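Local coordinates for protein glutamine cyclotransferase (Tannerella forsythia, PDB 6QRO) that probably cyclises N-terminal glutamine of peptides to pyroglutamate, as a zinc-binding, mammalian-like type II glutaminyl cyclase of the M28 peptidase family, at residues 90-95 / 160-165; 102-107 / 156-161. One frame throughout, in Å; residues are numbered along the deposited sequence.

Interaction 1: residues 90-95 / 160-165; sequences QNIVGA and IVFFDA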
ATOM      1  N   GLN A  90     -12.025   6.088  -5.374  1.00 15.03           N
ATOM      2  CA  GLN A  90     -11.089   7.148  -5.741  1.00 13.45           C
ATOM      3  C   GLN A  90      -9.686   6.550  -5.727  1.00 11.88           C
ATOM      4  O   GLN A  90      -9.189   6.184  -4.662  1.00  9.81           O
ATOM      5  CB  GLN A  90     -11.140   8.358  -4.799  1.00 14.64           C
ATOM      6  CG  GLN A  90     -12.416   9.171  -4.748  1.00 14.71           C
ATOM      7  CD  GLN A  90     -13.293   8.869  -3.546  1.00 12.88           C
ATOM      8  OE1 GLN A  90     -12.918   8.108  -2.672  1.00 12.72           O
ATOM      9  NE2 GLN A  90     -14.446   9.518  -3.482  1.00 15.88           N
ATOM     10  N   ASN A  91      -9.078   6.380  -6.908  1.00 12.26           N
ATOM     11  CA  ASN A  91      -7.638   6.145  -7.004  1.00 13.41           C
ATOM     12  C   ASN A  91      -6.920   7.492  -6.951  1.00 13.93           C
ATOM     13  O   ASN A  91      -7.195   8.377  -7.772  1.00 11.79           O
ATOM     14  CB  ASN A  91      -7.261   5.419  -8.293  1.00 12.89           C
ATOM     15  CG  ASN A  91      -7.779   3.976  -8.350  1.00 11.04           C
ATOM     16  OD1 ASN A  91      -7.927   3.297  -7.334  1.00  9.78           O
ATOM     17  ND2 ASN A  91      -7.996   3.498  -9.557  1.00 13.43           N
ATOM     18  N   ILE A  92      -5.999   7.647  -6.000  1.00 12.91           N
ATOM     19  CA  ILE A  92      -5.358   8.934  -5.726  1.00 12.07           C
ATOM     20  C   ILE A  92      -3.903   8.864  -6.176  1.00 10.31           C
ATOM     21  O   ILE A  92      -3.118   8.060  -5.655  1.00 10.02           O
ATOM     22  CB  ILE A  92      -5.475   9.312  -4.240  1.00 10.72           C
ATOM     23  CG1 ILE A  92      -6.945   9.285  -3.821  1.00 10.10           C
ATOM     24  CG2 ILE A  92      -4.873  10.709  -4.004  1.00 10.81           C
ATOM     25  CD1 ILE A  92      -7.176   9.219  -2.322  1.00 11.63           C
ATOM     26  N   VAL A  93      -3.547   9.703  -7.148  1.00 11.79           N
ATOM     27  CA  VAL A  93      -2.218   9.716  -7.744  1.00 12.00           C
ATOM     28  C   VAL A  93      -1.568  11.060  -7.445  1.00 12.00           C
ATOM     29  O   VAL A  93      -2.089  12.117  -7.828  1.00 11.38           O
ATOM     30  CB  VAL A  93      -2.246   9.465  -9.264  1.00 14.63           C
ATOM     31  CG1 VAL A  93      -0.811   9.550  -9.837  1.00 13.43           C
ATOM     32  CG2 VAL A  93      -2.858   8.116  -9.582  1.00 11.34           C
ATOM     33  N   GLY A  94      -0.401  11.016  -6.823  1.00 14.82           N
ATOM     34  CA  GLY A  94       0.389  12.211  -6.643  1.00 13.17           C
ATOM     35  C   GLY A  94       1.607  12.046  -7.513  1.00 11.04           C
ATOM     36  O   GLY A  94       2.407  11.123  -7.315  1.00 10.82           O
ATOM     37  N   ALA A  95       1.698  12.877  -8.538  1.00  9.01           N
ATOM     38  CA  ALA A  95       2.794  12.828  -9.490  1.00 12.19           C
ATOM     39  C   ALA A  95       3.757  13.945  -9.125  1.00 12.88           C
ATOM     40  O   ALA A  95       3.393  15.125  -9.173  1.00 14.13           O
ATOM     41  CB  ALA A  95       2.299  12.985 -10.926  1.00 13.66           C
ATOM     42  N   ILE A 160       3.244   8.705  -6.499  1.00 13.55           N
ATOM     43  CA  ILE A 160       2.673   8.056  -5.330  1.00 10.00           C
ATOM     44  C   ILE A 160       1.232   7.742  -5.690  1.00 10.35           C
ATOM     45  O   ILE A 160       0.476   8.635  -6.091  1.00 11.05           O
ATOM     46  CB  ILE A 160       2.789   8.937  -4.069  1.00 10.63           C
ATOM     47  CG1 ILE A 160       4.253   9.088  -3.656  1.00  9.39           C
ATOM     48  CG2 ILE A 160       2.010   8.354  -2.899  1.00  9.68           C
ATOM     49  CD1 ILE A 160       4.472   9.892  -2.392  1.00 10.26           C
ATOM     50  N   VAL A 161       0.854   6.469  -5.595  1.00 10.56           N
ATOM     51  CA  VAL A 161      -0.483   6.031  -5.990  1.00 10.07           C
ATOM     52  C   VAL A 161      -1.116   5.283  -4.818  1.00  8.78           C
ATOM     53  O   VAL A 161      -0.562   4.284  -4.338  1.00  7.48           O
ATOM     54  CB  VAL A 161      -0.455   5.152  -7.253  1.00 10.12           C
ATOM     55  CG1 VAL A 161      -1.866   4.716  -7.613  1.00  8.73           C
ATOM     56  CG2 VAL A 161       0.178   5.912  -8.417  1.00 11.05           C
ATOM     57  N   PHE A 162      -2.256   5.785  -4.352  1.00  6.67           N
ATOM     58  CA  PHE A 162      -3.056   5.155  -3.310  1.00  9.04           C
ATOM     59  C   PHE A 162      -4.240   4.475  -3.985  1.00 10.00           C
ATOM     60  O   PHE A 162      -5.116   5.150  -4.531  1.00  9.23           O
ATOM     61  CB  PHE A 162      -3.548   6.174  -2.280  1.00 11.40           C
ATOM     62  CG  PHE A 162      -2.442   6.954  -1.604  1.00  7.22           C
ATOM     63  CD1 PHE A 162      -1.292   6.325  -1.190  1.00  9.06           C
ATOM     64  CD2 PHE A 162      -2.561   8.313  -1.402  1.00  9.06           C
ATOM     65  CE1 PHE A 162      -0.269   7.034  -0.565  1.00 11.72           C
ATOM     66  CE2 PHE A 162      -1.538   9.032  -0.795  1.00 10.77           C
ATOM     67  CZ  PHE A 162      -0.386   8.379  -0.369  1.00  8.64           C
ATOM     68  N   PHE A 163      -4.265   3.148  -3.958  1.00  9.23           N
ATOM     69  CA  PHE A 163      -5.324   2.390  -4.620  1.00 10.94           C
ATOM     70  C   PHE A 163      -6.517   2.122  -3.702  1.00  8.48           C
ATOM     71  O   PHE A 163      -6.363   1.680  -2.558  1.00  8.90           O
ATOM     72  CB  PHE A 163      -4.771   1.073  -5.169  1.00  8.75           C
ATOM     73  CG  PHE A 163      -3.934   1.254  -6.399  1.00  9.66           C
ATOM     74  CD1 PHE A 163      -4.434   1.963  -7.479  1.00  8.66           C
ATOM     75  CD2 PHE A 163      -2.692   0.681  -6.502  1.00 10.87           C
ATOM     76  CE1 PHE A 163      -3.702   2.126  -8.622  1.00  8.80           C
ATOM     77  CE2 PHE A 163      -1.938   0.844  -7.651  1.00 14.40           C
ATOM     78  CZ  PHE A 163      -2.449   1.574  -8.715  1.00 10.84           C
ATOM     79  N   ASP A 164      -7.706   2.347  -4.235  1.00 11.62           N
ATOM     80  CA  ASP A 164      -8.955   2.123  -3.527  1.00 14.31           C
ATOM     81  C   ASP A 164      -9.468   0.700  -3.752  1.00 14.83           C
ATOM     82  O   ASP A 164      -9.030  -0.012  -4.663  1.00 13.44           O
ATOM     83  CB  ASP A 164     -10.007   3.134  -3.992  1.00 11.18           C
ATOM     84  CG  ASP A 164     -11.072   3.400  -2.950  1.00 13.32           C
ATOM     85  OD1 ASP A 164     -11.120   2.675  -1.928  1.00 10.85           O
ATOM     86  OD2 ASP A 164     -11.870   4.333  -3.171  1.00 14.29           O
ATOM     87  N   ALA A 165     -10.401   0.296  -2.887  1.00 13.47           N
ATOM     88  CA  ALA A 165     -11.218  -0.906  -3.090  1.00 14.24           C
ATOM     89  C   ALA A 165     -10.352  -2.140  -3.333  1.00 12.79           C
ATOM     90  O   ALA A 165     -10.710  -3.026  -4.115  1.00 12.31           O
ATOM     91  CB  ALA A 165     -12.225  -0.704  -4.230  1.00 13.21           C
TER
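Ile92 and Phe162 face each other as a hydrogen-bonded antiparallel pair, Ile92 N donating to Phe162 O at 3.0 Å and Phe162 N returning the bond to Ile92 O. Gly94 and Ile160 repeat the pattern, with Gly94 N 2.6 Å from Ile160 O and Ile160 N bonded in turn to Gly94 O. These four backbone bonds make this the tight part of the contact. Between the two pairs, Val93 and Val161 form the non-hydrogen-bonded pair and fill the space there; their side chains lie alongside each other and point the same way, CG2 against CG2 at 3.9 Å. On the other face, the CB atoms of Ile92 and Phe162 approach only to 4.2 Å; Ile92 also rests on Ala62 and Leu65 of helix 52-67, and Phe162 on Trp110.

No solvent side exists here, since every touching residue is buried; the looser end is where strand 160-163 gives way to loop and side chains take over the pairing. Asn91 OD1 accepts from Asp164 N at 3.2 Å, nearly straight (175° at the hydrogen), and also lies at the rim of the Phe163 ring, the amide standing 85° to it. Asn91 ND2 is held by Gln75 and Gly185 O. With CG of Asp164 swung opposite its own N (chi1 -154°), OD2 uses its anti lone pair to take Gln90 N at 2.8 Å, and it also bonds His54 NE2. Two bonds to one buried oxygen thus fix the carboxylate's orientation, and side-chain acceptors carry the ladder past the strand end toward the zinc-site loop containing Asp167.

Interaction 2: residues 102-107 / 156-161; sequences RRVLLF and IGIDIV
Strands 103-107 and 157-161 run parallel, their short axes 22° apart and 4.6 Å at closest approach, joined by bonds from Gly157 N to Arg102 O through to Val161 N and Leu106 O. One donor comes from above the carbonyl plane: Val104 N lies 40° out of that of Gly157 O, whereas Leu106 N reaches Asp159 O at 2.8 Å almost in line.

On the face of Arg103, Leu105 and Phe107, the polar element is a salt bridge. Arg103 crosses Asp159 at about a right angle; its NE lies 2.8 Å from Asp159 OD2, on the syn side but tilted out of the carboxylate plane, while the bonds to OD1 from NE and NH1 are weak. The guanidinium and carboxylate planes are 63° apart, so this is no flat two-pronged pair. A bend at chi3 folds the guanidinium over Gly157, with NH2 3.4 Å from Gly157 CA; the missing side chain makes that position possible. Phe96 O receives NH1, Gln97 O and Lys100 O receive NH2, and Tyr198 OH bonds Asp159 OD2. Farther along, Leu105 CD1 presses on Val161 CG2 at 3.4 Å, tighter than usual carbon contact.

The side of Val104 and Leu106 is mainly apolar: Val104 CG2 meets Ile156 CD1 at 3.7 Å, and Ile158 touches Val104 through CD1 and Leu106 through CG2. Helix 132-151, which lies on the crossover between these parallel strands, covers it with Leu142, Ile145 and Ile149. The Arg103-Asp159 bridge would largely balance the buried charge within the strand pair, and the backbone carbonyls that bind the guanidinium would fix its rotation and tie the link between strands 86-96 and 103-109 to the sheet.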
ATOM      1  N   ARG A 102      11.728   9.997 -16.428  1.00 17.23           N
ATOM      2  CA  ARG A 102      12.186   8.806 -15.714  1.00 15.49           C
ATOM      3  C   ARG A 102      11.525   8.769 -14.342  1.00 16.87           C
ATOM      4  O   ARG A 102      11.757   9.650 -13.512  1.00 14.98           O
ATOM      5  CB  ARG A 102      13.711   8.827 -15.609  1.00 21.71           C
ATOM      6  CG  ARG A 102      14.398   8.591 -16.967  1.00 22.44           C
ATOM      7  CD  ARG A 102      15.906   8.721 -16.883  1.00 24.32           C
ATOM      8  NE  ARG A 102      16.438   8.288 -15.598  1.00 23.39           N
ATOM      9  CZ  ARG A 102      16.759   7.030 -15.321  1.00 26.18           C
ATOM     10  NH1 ARG A 102      17.233   6.701 -14.122  1.00 23.33           N
ATOM     11  NH2 ARG A 102      16.570   6.089 -16.239  1.00 26.75           N
ATOM     12  N   ARG A 103      10.687   7.751 -14.109  1.00 20.02           N
ATOM     13  CA  ARG A 103       9.792   7.751 -12.960  1.00 15.80           C
ATOM     14  C   ARG A 103       9.789   6.401 -12.267  1.00 14.80           C
ATOM     15  O   ARG A 103       9.941   5.355 -12.901  1.00 11.03           O
ATOM     16  CB  ARG A 103       8.352   8.115 -13.367  1.00 12.85           C
ATOM     17  CG  ARG A 103       8.278   9.280 -14.331  1.00 16.08           C
ATOM     18  CD  ARG A 103       6.867   9.834 -14.463  1.00 15.20           C
ATOM     19  NE  ARG A 103       6.430  10.289 -13.151  1.00 14.33           N
ATOM     20  CZ  ARG A 103       6.912  11.364 -12.535  1.00 16.12           C
ATOM     21  NH1 ARG A 103       6.468  11.684 -11.330  1.00 14.24           N
ATOM     22  NH2 ARG A 103       7.865  12.094 -13.102  1.00 14.93           N
ATOM     23  N   VAL A 104       9.535   6.445 -10.957  1.00 17.07           N
ATOM     24  CA  VAL A 104       9.328   5.265 -10.125  1.00 14.87           C
ATOM     25  C   VAL A 104       7.947   5.344  -9.492  1.00 15.24           C
ATOM     26  O   VAL A 104       7.518   6.412  -9.042  1.00 15.10           O
ATOM     27  CB  VAL A 104      10.434   5.126  -9.052  1.00 15.56           C
ATOM     28  CG1 VAL A 104      10.029   4.167  -7.939  1.00 12.32           C
ATOM     29  CG2 VAL A 104      11.719   4.625  -9.694  1.00 13.86           C
ATOM     30  N   LEU A 105       7.245   4.208  -9.495  1.00 12.23           N
ATOM     31  CA  LEU A 105       5.922   4.075  -8.900  1.00 12.54           C
ATOM     32  C   LEU A 105       6.019   3.591  -7.455  1.00 13.21           C
ATOM     33  O   LEU A 105       6.629   2.556  -7.182  1.00 11.64           O
ATOM     34  CB  LEU A 105       5.100   3.109  -9.753  1.00 10.41           C
ATOM     35  CG  LEU A 105       3.733   2.640  -9.300  1.00 10.91           C
ATOM     36  CD1 LEU A 105       2.801   3.830  -9.245  1.00 14.46           C
ATOM     37  CD2 LEU A 105       3.228   1.573 -10.276  1.00 10.30           C
ATOM     38  N   LEU A 106       5.419   4.340  -6.532  1.00 10.84           N
ATOM     39  CA  LEU A 106       5.294   3.927  -5.139  1.00 11.64           C
ATOM     40  C   LEU A 106       3.803   3.847  -4.858  1.00 11.42           C
ATOM     41  O   LEU A 106       3.066   4.797  -5.153  1.00  9.04           O
ATOM     42  CB  LEU A 106       5.999   4.893  -4.176  1.00 12.93           C
ATOM     43  CG  LEU A 106       7.456   5.338  -4.431  1.00 11.34           C
ATOM     44  CD1 LEU A 106       7.884   6.383  -3.401  1.00 14.35           C
ATOM     45  CD2 LEU A 106       8.458   4.196  -4.454  1.00 11.93           C
ATOM     46  N   PHE A 107       3.338   2.689  -4.382  1.00  9.58           N
ATOM     47  CA  PHE A 107       1.903   2.540  -4.214  1.00  9.58           C
ATOM     48  C   PHE A 107       1.542   1.722  -2.982  1.00  7.59           C
ATOM     49  O   PHE A 107       2.364   1.021  -2.396  1.00 11.84           O
ATOM     50  CB  PHE A 107       1.242   1.966  -5.490  1.00 10.72           C
ATOM     51  CG  PHE A 107       1.858   0.685  -6.024  1.00  9.43           C
ATOM     52  CD1 PHE A 107       3.151   0.650  -6.490  1.00 10.16           C
ATOM     53  CD2 PHE A 107       1.076  -0.446  -6.178  1.00 14.99           C
ATOM     54  CE1 PHE A 107       3.675  -0.498  -7.020  1.00 11.00           C
ATOM     55  CE2 PHE A 107       1.591  -1.601  -6.722  1.00 11.29           C
ATOM     56  CZ  PHE A 107       2.897  -1.628  -7.135  1.00 12.54           C
ATOM     57  N   ILE A 156      14.983  11.699  -9.821  1.00 18.43           N
ATOM     58  CA  ILE A 156      13.995  11.038 -10.653  1.00 17.99           C
ATOM     59  C   ILE A 156      12.607  11.505 -10.246  1.00 17.94           C
ATOM     60  O   ILE A 156      12.366  11.938  -9.119  1.00 21.89           O
ATOM     61  CB  ILE A 156      14.088   9.499 -10.559  1.00 17.91           C
ATOM     62  CG1 ILE A 156      14.055   9.067  -9.085  1.00 18.02           C
ATOM     63  CG2 ILE A 156      15.290   8.985 -11.313  1.00 17.49           C
ATOM     64  CD1 ILE A 156      13.666   7.621  -8.854  1.00 14.89           C
ATOM     65  N   GLY A 157      11.664  11.365 -11.166  1.00 18.01           N
ATOM     66  CA  GLY A 157      10.279  11.569 -10.817  1.00 20.28           C
ATOM     67  C   GLY A 157       9.750  10.445  -9.945  1.00 16.66           C
ATOM     68  O   GLY A 157      10.260   9.321  -9.946  1.00 14.45           O
ATOM     69  N   ILE A 158       8.732  10.782  -9.152  1.00 16.88           N
ATOM     70  CA  ILE A 158       8.065   9.852  -8.249  1.00 14.84           C
ATOM     71  C   ILE A 158       6.559   9.990  -8.414  1.00 13.01           C
ATOM     72  O   ILE A 158       6.027  11.104  -8.353  1.00 12.90           O
ATOM     73  CB  ILE A 158       8.450  10.092  -6.778  1.00 12.29           C
ATOM     74  CG1 ILE A 158       9.912   9.677  -6.516  1.00 15.87           C
ATOM     75  CG2 ILE A 158       7.404   9.454  -5.855  1.00  9.14           C
ATOM     76  CD1 ILE A 158      10.203   8.174  -6.624  1.00 14.28           C
ATOM     77  N   ASP A 159       5.880   8.862  -8.616  1.00 11.97           N
ATOM     78  CA  ASP A 159       4.426   8.789  -8.610  1.00 12.02           C
ATOM     79  C   ASP A 159       4.012   8.046  -7.354  1.00 12.80           C
ATOM     80  O   ASP A 159       4.400   6.886  -7.156  1.00 15.02           O
ATOM     81  CB  ASP A 159       3.894   8.056  -9.839  1.00 13.05           C
ATOM     82  CG  ASP A 159       4.206   8.756 -11.133  1.00 12.85           C
ATOM     83  OD1 ASP A 159       3.681   9.866 -11.382  1.00 12.30           O
ATOM     84  OD2 ASP A 159       5.037   8.210 -11.880  1.00 13.11           O
ATOM     85  N   ILE A 160       3.244   8.705  -6.499  1.00 13.55           N
ATOM     86  CA  ILE A 160       2.673   8.056  -5.330  1.00 10.00           C
ATOM     87  C   ILE A 160       1.232   7.742  -5.690  1.00 10.35           C
ATOM     88  O   ILE A 160       0.476   8.635  -6.091  1.00 11.05           O
ATOM     89  CB  ILE A 160       2.789   8.937  -4.069  1.00 10.63           C
ATOM     90  CG1 ILE A 160       4.253   9.088  -3.656  1.00  9.39           C
ATOM     91  CG2 ILE A 160       2.010   8.354  -2.899  1.00  9.68           C
ATOM     92  CD1 ILE A 160       4.472   9.892  -2.392  1.00 10.26           C
ATOM     93  N   VAL A 161       0.854   6.469  -5.595  1.00 10.56           N
ATOM     94  CA  VAL A 161      -0.483   6.031  -5.990  1.00 10.07           C
ATOM     95  C   VAL A 161      -1.116   5.283  -4.818  1.00  8.78           C
ATOM     96  O   VAL A 161      -0.562   4.284  -4.338  1.00  7.48           O
ATOM     97  CB  VAL A 161      -0.455   5.152  -7.253  1.00 10.12           C
ATOM     98  CG1 VAL A 161      -1.866   4.716  -7.613  1.00  8.73           C
ATOM     99  CG2 VAL A 161       0.178   5.912  -8.417  1.00 11.05           C
TER

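How the interactions relate
Strand 157-163 is shared: interaction 1 uses its antiparallel edge toward 86-96, interaction 2 its parallel edge toward 103-109, so the mixed sheet changes direction sense across it. Ile160 and Val161 belong to both contacts, whose centres are 12 Å apart. Direct packing joins them too, with Phe163 CE2 3.6 Å from Phe107 CD2 and Ala95 CB 3.4 Å from Asp159 OD1. Their relation to the metal differs. Interaction 1 runs into the loop toward the zinc ion, the Asp164 side chain being about 12 Å from the metal and about 8 Å from the side chain of its ligand Asp167; interaction 2 lies away from the site.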